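Long-range contacts in uroporphyrinogen III cosynthase (HemD) (Helicobacter pylori, PDB 3P9Z), which probably catalyses the cyclisation of the linear tetrapyrrole hydroxymethylbilane to uroporphyrinogen III, with release of water, in porphyrin biosynthesis: residues I42-N47 with V113-A118; M64-P69 with H84-A89. All coordinates share one frame; numbering follows the deposited sequence. Where two conformers were deposited one is given.

Interaction 1 (I42-N47 with V113-A118); sequences IFTSKN and VLYLRA
I42 and Y115 pair in parallel register, their CA atoms 4.8 Å apart. Flanking Y115, I42 N donates to L114 O (2.9 Å). I42 O accepts from L116 N (3.1 Å). I42 O also lies at the edge of the Y115 ring, near its plane. I42 CG2 packs tightly on V113 CG1 and touches Y115 CB at 3.8 Å. F43 and L116 run side by side, and F43 CZ meets L116 CD1 at 3.3 Å.

Strand 40-43 ends at F43; beyond it the chain diverges from strand 112-118 and two waters bridge the gap. Water 1 accepts from T44 N and donates to L116 O (2.6 Å), while water 2 joins T44 OG1 to A118 N. The Y115 side chain leaves with chi1 at 177°, CG opposite the backbone N, which takes its hydroxyl to T44. T44 CG2 comes within 3.4 Å of Y115 OH. Y115 OH and T44 OG1 both hydrogen-bond a malonate ion, probably from the crystallisation liquor, which may mark a pocket at the strand ends. S45 N-caps helix 46-55, its OG accepting from N47 N (2.9 Å). Strand 112-118 lies between 40-43 and 135-146, and helices 46-55 and 75-83 pack against F43.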
ATOM      1  N   ILE A  42       5.501  14.915   3.136  1.00 22.77           N
ATOM      2  CA  ILE A  42       5.057  13.761   3.891  1.00 23.45           C
ATOM      3  C   ILE A  42       4.540  12.653   2.976  1.00 23.82           C
ATOM      4  O   ILE A  42       3.865  12.918   1.975  1.00 23.58           O
ATOM      5  CB  ILE A  42       4.084  14.154   5.043  1.00 23.83           C
ATOM      6  CG1 ILE A  42       3.750  12.930   5.917  1.00 24.34           C
ATOM      7  CG2 ILE A  42       2.819  14.869   4.523  1.00 22.90           C
ATOM      8  CD1 ILE A  42       3.223  13.312   7.252  1.00 27.51           C
ATOM      9  N   PHE A  43       4.911  11.422   3.325  1.00 24.12           N
ATOM     10  CA  PHE A  43       4.553  10.217   2.603  1.00 24.75           C
ATOM     11  C   PHE A  43       3.934   9.222   3.582  1.00 25.77           C
ATOM     12  O   PHE A  43       4.358   9.145   4.742  1.00 25.70           O
ATOM     13  CB  PHE A  43       5.814   9.565   2.003  1.00 24.61           C
ATOM     14  CG  PHE A  43       6.541  10.432   1.004  1.00 24.92           C
ATOM     15  CD1 PHE A  43       7.431  11.418   1.429  1.00 24.77           C
ATOM     16  CD2 PHE A  43       6.349  10.243  -0.363  1.00 24.90           C
ATOM     17  CE1 PHE A  43       8.124  12.228   0.503  1.00 25.99           C
ATOM     18  CE2 PHE A  43       7.041  11.033  -1.306  1.00 26.76           C
ATOM     19  CZ  PHE A  43       7.924  12.024  -0.875  1.00 26.85           C
ATOM     20  N   THR A  44       2.934   8.480   3.114  1.00 26.04           N
ATOM     21  CA  THR A  44       2.364   7.366   3.876  1.00 27.31           C
ATOM     22  C   THR A  44       2.687   6.032   3.201  1.00 27.82           C
ATOM     23  O   THR A  44       2.576   4.993   3.825  1.00 28.55           O
ATOM     24  CB  THR A  44       0.837   7.465   3.981  1.00 27.15           C
ATOM     25  OG1 THR A  44       0.295   7.558   2.664  1.00 28.00           O
ATOM     26  CG2 THR A  44       0.415   8.676   4.770  1.00 26.89           C
ATOM     27  N   SER A  45       3.076   6.059   1.927  1.00 28.47           N
ATOM     28  CA  SER A  45       3.384   4.821   1.186  1.00 28.90           C
ATOM     29  C   SER A  45       4.693   4.917   0.397  1.00 28.89           C
ATOM     30  O   SER A  45       5.030   5.974  -0.140  1.00 29.92           O
ATOM     31  CB  SER A  45       2.241   4.489   0.223  1.00 28.50           C
ATOM     32  OG  SER A  45       2.630   3.480  -0.699  1.00 29.94           O
ATOM     33  N   LYS A  46       5.412   3.806   0.293  1.00 28.51           N
ATOM     34  CA  LYS A  46       6.564   3.736  -0.600  1.00 28.64           C
ATOM     35  C   LYS A  46       6.182   3.960  -2.079  1.00 27.83           C
ATOM     36  O   LYS A  46       7.013   4.353  -2.908  1.00 27.87           O
ATOM     37  CB  LYS A  46       7.300   2.408  -0.413  1.00 28.95           C
ATOM     38  CG  LYS A  46       6.520   1.168  -0.898  1.00 31.12           C
ATOM     39  CD  LYS A  46       7.220  -0.123  -0.439  1.00 33.37           C
ATOM     40  CE  LYS A  46       6.416  -1.357  -0.819  1.00 35.69           C
ATOM     41  NZ  LYS A  46       7.143  -2.574  -0.378  1.00 37.58           N
ATOM     42  N   ASN A  47       4.918   3.727  -2.411  1.00 27.66           N
ATOM     43  CA  ASN A  47       4.482   3.848  -3.800  1.00 27.39           C
ATOM     44  C   ASN A  47       4.488   5.279  -4.323  1.00 26.74           C
ATOM     45  O   ASN A  47       4.678   5.509  -5.524  1.00 26.46           O
ATOM     46  CB  ASN A  47       3.123   3.179  -3.987  1.00 27.73           C
ATOM     47  CG  ASN A  47       3.216   1.667  -3.832  1.00 28.58           C
ATOM     48  OD1 ASN A  47       3.957   1.011  -4.562  1.00 28.10           O
ATOM     49  ND2 ASN A  47       2.500   1.118  -2.857  1.00 29.16           N
ATOM     50  N   VAL A 113       3.696  22.019   4.234  1.00 24.70           N
ATOM     51  CA  VAL A 113       3.811  20.585   3.975  1.00 24.50           C
ATOM     52  C   VAL A 113       3.161  20.157   2.644  1.00 24.73           C
ATOM     53  O   VAL A 113       2.049  20.586   2.293  1.00 25.22           O
ATOM     54  CB  VAL A 113       3.172  19.760   5.128  1.00 24.94           C
ATOM     55  CG1 VAL A 113       3.346  18.254   4.883  1.00 25.18           C
ATOM     56  CG2 VAL A 113       3.748  20.163   6.490  1.00 23.53           C
ATOM     57  N   LEU A 114       3.873  19.321   1.905  1.00 24.13           N
ATOM     58  CA  LEU A 114       3.346  18.743   0.691  1.00 23.86           C
ATOM     59  C   LEU A 114       3.185  17.256   0.924  1.00 23.59           C
ATOM     60  O   LEU A 114       4.166  16.544   1.165  1.00 23.66           O
ATOM     61  CB  LEU A 114       4.288  18.979  -0.486  1.00 23.59           C
ATOM     62  CG  LEU A 114       3.848  18.382  -1.835  1.00 22.87           C
ATOM     63  CD1 LEU A 114       2.443  18.894  -2.296  1.00 20.83           C
ATOM     64  CD2 LEU A 114       4.892  18.714  -2.870  1.00 23.00           C
ATOM     65  N   TYR A 115       1.940  16.808   0.871  1.00 23.46           N
ATOM     66  CA  TYR A 115       1.607  15.397   1.032  1.00 24.05           C
ATOM     67  C   TYR A 115       1.525  14.712  -0.333  1.00 23.89           C
ATOM     68  O   TYR A 115       0.633  14.997  -1.120  1.00 22.99           O
ATOM     69  CB  TYR A 115       0.270  15.284   1.775  1.00 24.10           C
ATOM     70  CG  TYR A 115      -0.264  13.888   1.960  1.00 26.02           C
ATOM     71  CD1 TYR A 115       0.591  12.791   2.131  1.00 27.91           C
ATOM     72  CD2 TYR A 115      -1.639  13.668   2.026  1.00 28.18           C
ATOM     73  CE1 TYR A 115       0.079  11.498   2.325  1.00 28.93           C
ATOM     74  CE2 TYR A 115      -2.163  12.389   2.228  1.00 28.46           C
ATOM     75  CZ  TYR A 115      -1.308  11.311   2.377  1.00 29.19           C
ATOM     76  OH  TYR A 115      -1.846  10.050   2.570  1.00 28.06           O
ATOM     77  N   LEU A 116       2.451  13.800  -0.604  1.00 24.04           N
ATOM     78  CA  LEU A 116       2.432  13.051  -1.869  1.00 24.72           C
ATOM     79  C   LEU A 116       1.650  11.767  -1.637  1.00 25.38           C
ATOM     80  O   LEU A 116       2.070  10.891  -0.862  1.00 25.64           O
ATOM     81  CB  LEU A 116       3.863  12.817  -2.394  1.00 24.04           C
ATOM     82  CG  LEU A 116       4.504  14.227  -2.507  1.00 25.72           C
ATOM     83  CD1 LEU A 116       5.971  14.307  -2.159  1.00 26.41           C
ATOM     84  CD2 LEU A 116       4.224  14.973  -3.816  1.00 24.48           C
ATOM     85  N   ARG A 117       0.491  11.670  -2.283  1.00 25.78           N
ATOM     86  CA  ARG A 117      -0.523  10.718  -1.836  1.00 26.28           C
ATOM     87  C   ARG A 117      -1.152   9.851  -2.939  1.00 26.56           C
ATOM     88  O   ARG A 117      -0.970  10.108  -4.139  1.00 26.99           O
ATOM     89  CB  ARG A 117      -1.624  11.476  -1.078  1.00 25.76           C
ATOM     90  CG  ARG A 117      -2.424  12.436  -1.960  1.00 27.12           C
ATOM     91  CD  ARG A 117      -3.803  12.749  -1.373  1.00 29.07           C
ATOM     92  NE  ARG A 117      -4.638  11.548  -1.205  1.00 29.97           N
ATOM     93  CZ  ARG A 117      -5.644  11.438  -0.334  1.00 31.39           C
ATOM     94  NH1 ARG A 117      -5.968  12.447   0.478  1.00 30.00           N
ATOM     95  NH2 ARG A 117      -6.336  10.307  -0.270  1.00 32.53           N
ATOM     96  N   ALA A 118      -1.895   8.837  -2.498  1.00 26.85           N
ATOM     97  CA  ALA A 118      -2.740   8.017  -3.345  1.00 27.42           C
ATOM     98  C   ALA A 118      -4.018   8.762  -3.720  1.00 28.05           C
ATOM     99  O   ALA A 118      -4.485   9.644  -2.988  1.00 27.36           O
ATOM    100  CB  ALA A 118      -3.095   6.733  -2.629  1.00 26.85           C
TER
HETATM  101  O   HOH W   1       2.122   8.610   0.409  1.00 21.91           O
HETATM  102  O   HOH W   2      -0.604   7.552  -0.184  1.00 34.15           O

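Interaction 2 (M64-P69 with H84-A89); sequences MLQNIP and HHFKVA
The contact joins two chain turns that follow helices: the C-terminal end of helix 60-66 meets the Schellman motif closing helix 75-83, in which H85, at positive phi (73°), is the C-prime residue, with F86 N bonded to L81 O and H85 N to Q82 O. F86, whose N closes that motif, presents one ring face to Q66. The methylene CG of Q66 stands 3.8 Å from the ring centroid and 5° off the normal, a CH-pi contact almost exactly over the centre. The Q66 chain runs on, extended, across the ring, and its NE2 makes a weak hydrogen bond to H84 O at 3.2 Å; OE1 is held by K63.

K87 is the polar counterpart. Its chain leaves extended and bends at chi3 (-81°), which brings NZ to two oxygens of N67: the backbone O at 2.7 Å and the side-chain OD1 at 2.9 Å. Toward OD1 the ammonium sits well above the carbonyl plane, whereas toward O it is tilted only moderately from it. The methylenes lie along the P69 ring, with K87 CD 3.9 Å from P69 CG. K87 N shares its one proton between Q66 O, a weak bond, and water 3 (3.0 Å from K87 N), which sits close to L65 O and I68 O.

P69 CB on A89 CB (4.0 Å) completes the contact. Backbone hydrogen bonds of K87 and A89 with A70 tie the loop to edge strand 70-72. Helix 60-66 leads through strand 70-72 into helix 75-83, whose following loop returns alongside 70-72, as in an alpha/beta fold.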
HETATM    1  N   MSE A  64      15.098  18.864  -6.483  1.00 31.80           N
HETATM    2  CA  MSE A  64      14.462  19.778  -5.530  0.50 32.48           C
HETATM    3  C   MSE A  64      13.748  18.994  -4.426  1.00 31.42           C
HETATM    4  O   MSE A  64      13.910  19.269  -3.238  1.00 31.21           O
HETATM    5  CB  MSE A  64      13.449  20.685  -6.249  0.50 33.51           C
HETATM    6  CG  MSE A  64      14.043  21.678  -7.258  0.50 37.49           C
HETATM    7 SE   MSE A  64      12.663  22.432  -8.438  0.50 49.55          SE
HETATM    8  CE  MSE A  64      13.818  23.419  -9.678  0.50 45.16           C
ATOM      9  N   LEU A  65      12.920  18.036  -4.852  1.00 30.16           N
ATOM     10  CA  LEU A  65      12.152  17.197  -3.933  1.00 29.19           C
ATOM     11  C   LEU A  65      13.046  16.367  -3.000  1.00 29.03           C
ATOM     12  O   LEU A  65      12.717  16.174  -1.817  1.00 29.23           O
ATOM     13  CB  LEU A  65      11.200  16.267  -4.702  1.00 28.63           C
ATOM     14  CG  LEU A  65       9.912  16.854  -5.292  1.00 27.62           C
ATOM     15  CD1 LEU A  65       9.232  15.779  -6.081  1.00 28.18           C
ATOM     16  CD2 LEU A  65       8.952  17.399  -4.242  1.00 25.81           C
ATOM     17  N   GLN A  66      14.162  15.875  -3.533  1.00 28.12           N
ATOM     18  CA  GLN A  66      15.112  15.114  -2.732  1.00 28.58           C
ATOM     19  C   GLN A  66      15.838  16.005  -1.725  1.00 28.61           C
ATOM     20  O   GLN A  66      16.518  15.500  -0.816  1.00 28.43           O
ATOM     21  CB  GLN A  66      16.118  14.382  -3.625  1.00 28.29           C
ATOM     22  CG  GLN A  66      15.588  13.041  -4.124  1.00 28.53           C
ATOM     23  CD  GLN A  66      16.365  12.488  -5.316  1.00 29.68           C
ATOM     24  OE1 GLN A  66      17.002  13.230  -6.073  1.00 30.71           O
ATOM     25  NE2 GLN A  66      16.300  11.182  -5.493  1.00 29.66           N
ATOM     26  N   ASN A  67      15.675  17.318  -1.895  1.00 27.87           N
ATOM     27  CA  ASN A  67      16.312  18.314  -1.040  1.00 28.38           C
ATOM     28  C   ASN A  67      15.400  18.862   0.067  1.00 27.34           C
ATOM     29  O   ASN A  67      15.852  19.601   0.921  1.00 27.76           O
ATOM     30  CB  ASN A  67      16.838  19.466  -1.894  1.00 28.71           C
ATOM     31  CG  ASN A  67      17.778  20.386  -1.122  1.00 32.90           C
ATOM     32  OD1 ASN A  67      18.779  19.938  -0.535  1.00 35.72           O
ATOM     33  ND2 ASN A  67      17.459  21.679  -1.112  1.00 34.36           N
ATOM     34  N   ILE A  68      14.118  18.511   0.034  1.00 26.36           N
ATOM     35  CA  ILE A  68      13.145  19.022   0.992  1.00 25.55           C
ATOM     36  C   ILE A  68      12.950  17.991   2.103  1.00 25.20           C
ATOM     37  O   ILE A  68      12.597  16.839   1.816  1.00 26.08           O
ATOM     38  CB  ILE A  68      11.790  19.367   0.312  1.00 25.30           C
ATOM     39  CG1 ILE A  68      11.989  20.432  -0.768  1.00 23.96           C
ATOM     40  CG2 ILE A  68      10.739  19.801   1.362  1.00 24.49           C
ATOM     41  CD1 ILE A  68      10.813  20.578  -1.763  1.00 22.09           C
ATOM     42  N   PRO A  69      13.197  18.383   3.366  1.00 24.97           N
ATOM     43  CA  PRO A  69      13.053  17.406   4.464  1.00 24.88           C
ATOM     44  C   PRO A  69      11.738  16.609   4.376  1.00 24.48           C
ATOM     45  O   PRO A  69      10.657  17.195   4.251  1.00 23.42           O
ATOM     46  CB  PRO A  69      13.120  18.270   5.730  1.00 24.61           C
ATOM     47  CG  PRO A  69      13.940  19.499   5.298  1.00 25.91           C
ATOM     48  CD  PRO A  69      13.554  19.738   3.862  1.00 25.30           C
ATOM     49  N   HIS A  84      16.499   5.823  -1.253  1.00 32.93           N
ATOM     50  CA  HIS A  84      16.446   6.425  -2.580  1.00 32.95           C
ATOM     51  C   HIS A  84      16.843   7.897  -2.640  1.00 32.36           C
ATOM     52  O   HIS A  84      16.372   8.635  -3.497  1.00 32.71           O
ATOM     53  CB  HIS A  84      15.093   6.137  -3.251  1.00 32.80           C
ATOM     54  CG  HIS A  84      14.903   4.693  -3.597  1.00 33.97           C
ATOM     55  ND1 HIS A  84      15.400   4.131  -4.756  1.00 35.68           N
ATOM     56  CD2 HIS A  84      14.301   3.685  -2.922  1.00 34.15           C
ATOM     57  CE1 HIS A  84      15.102   2.843  -4.784  1.00 35.37           C
ATOM     58  NE2 HIS A  84      14.437   2.546  -3.681  1.00 34.31           N
ATOM     59  N   HIS A  85      17.711   8.311  -1.712  1.00 32.27           N
ATOM     60  CA  HIS A  85      18.399   9.614  -1.762  1.00 31.98           C
ATOM     61  C   HIS A  85      17.530  10.844  -1.443  1.00 30.69           C
ATOM     62  O   HIS A  85      17.874  11.970  -1.792  1.00 30.35           O
ATOM     63  CB  HIS A  85      19.163   9.774  -3.089  1.00 32.81           C
ATOM     64  CG  HIS A  85      20.063   8.615  -3.398  1.00 36.77           C
ATOM     65  ND1 HIS A  85      20.149   8.047  -4.650  1.00 40.61           N
ATOM     66  CD2 HIS A  85      20.888   7.889  -2.600  1.00 40.50           C
ATOM     67  CE1 HIS A  85      21.000   7.036  -4.617  1.00 41.59           C
ATOM     68  NE2 HIS A  85      21.464   6.919  -3.385  1.00 40.94           N
ATOM     69  N   PHE A  86      16.413  10.626  -0.763  1.00 29.45           N
ATOM     70  CA  PHE A  86      15.626  11.747  -0.266  1.00 28.32           C
ATOM     71  C   PHE A  86      16.256  12.215   1.036  1.00 28.02           C
ATOM     72  O   PHE A  86      16.987  11.456   1.688  1.00 27.96           O
ATOM     73  CB  PHE A  86      14.164  11.347  -0.085  1.00 27.96           C
ATOM     74  CG  PHE A  86      13.405  11.256  -1.383  1.00 27.00           C
ATOM     75  CD1 PHE A  86      13.546  10.149  -2.212  1.00 26.83           C
ATOM     76  CD2 PHE A  86      12.555  12.280  -1.775  1.00 25.91           C
ATOM     77  CE1 PHE A  86      12.843  10.069  -3.418  1.00 26.73           C
ATOM     78  CE2 PHE A  86      11.844  12.213  -2.980  1.00 25.83           C
ATOM     79  CZ  PHE A  86      11.990  11.115  -3.803  1.00 25.50           C
ATOM     80  N   LYS A  87      16.018  13.477   1.366  1.00 27.12           N
ATOM     81  CA  LYS A  87      16.416  14.059   2.631  1.00 26.68           C
ATOM     82  C   LYS A  87      15.405  13.716   3.741  1.00 26.21           C
ATOM     83  O   LYS A  87      14.326  14.309   3.838  1.00 26.20           O
ATOM     84  CB  LYS A  87      16.536  15.578   2.478  1.00 26.55           C
ATOM     85  CG  LYS A  87      16.946  16.294   3.755  1.00 26.69           C
ATOM     86  CD  LYS A  87      16.983  17.803   3.548  1.00 26.81           C
ATOM     87  CE  LYS A  87      18.275  18.235   2.869  1.00 26.13           C
ATOM     88  NZ  LYS A  87      18.132  19.611   2.310  1.00 26.31           N
ATOM     89  N   VAL A  88      15.762  12.773   4.599  1.00 26.08           N
ATOM     90  CA  VAL A  88      14.841  12.359   5.664  1.00 25.37           C
ATOM     91  C   VAL A  88      15.003  13.237   6.913  1.00 25.69           C
ATOM     92  O   VAL A  88      16.096  13.339   7.467  1.00 25.80           O
ATOM     93  CB  VAL A  88      15.023  10.861   6.017  1.00 25.33           C
ATOM     94  CG1 VAL A  88      14.017  10.435   7.061  1.00 24.07           C
ATOM     95  CG2 VAL A  88      14.892  10.000   4.744  1.00 25.11           C
ATOM     96  N   ALA A  89      13.912  13.857   7.352  1.00 25.67           N
ATOM     97  CA  ALA A  89      13.939  14.730   8.522  1.00 26.80           C
ATOM     98  C   ALA A  89      14.168  13.978   9.823  1.00 27.37           C
ATOM     99  O   ALA A  89      13.798  12.810   9.952  1.00 27.42           O
ATOM    100  CB  ALA A  89      12.660  15.538   8.607  1.00 26.32           C
TER
HETATM  101  O   HOH W   3      13.452  14.758   0.519  1.00 28.76           O

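Overall arrangement
The two contacts lie on the same side of the chain's centre, with centres 13 Å apart and nearest atoms about 4 Å apart, yet without touching. Along the chain, both segments of interaction 2 fall between those of interaction 1, which therefore brackets them. Interaction 1 is buried in the mixed sheet, between strands 40-43 and 112-118; interaction 2 is at the surface, beside the outermost strand 70-72, which pairs with 40-43. Helix 46-55 links them physically: L52 touches F43 and L116 of the first and L65 of the second, while V49 touches both F43 and F86. The side chains of helix 46-55 thus bridge the 40-43/112-118 pair and the loop beside strand 70-72.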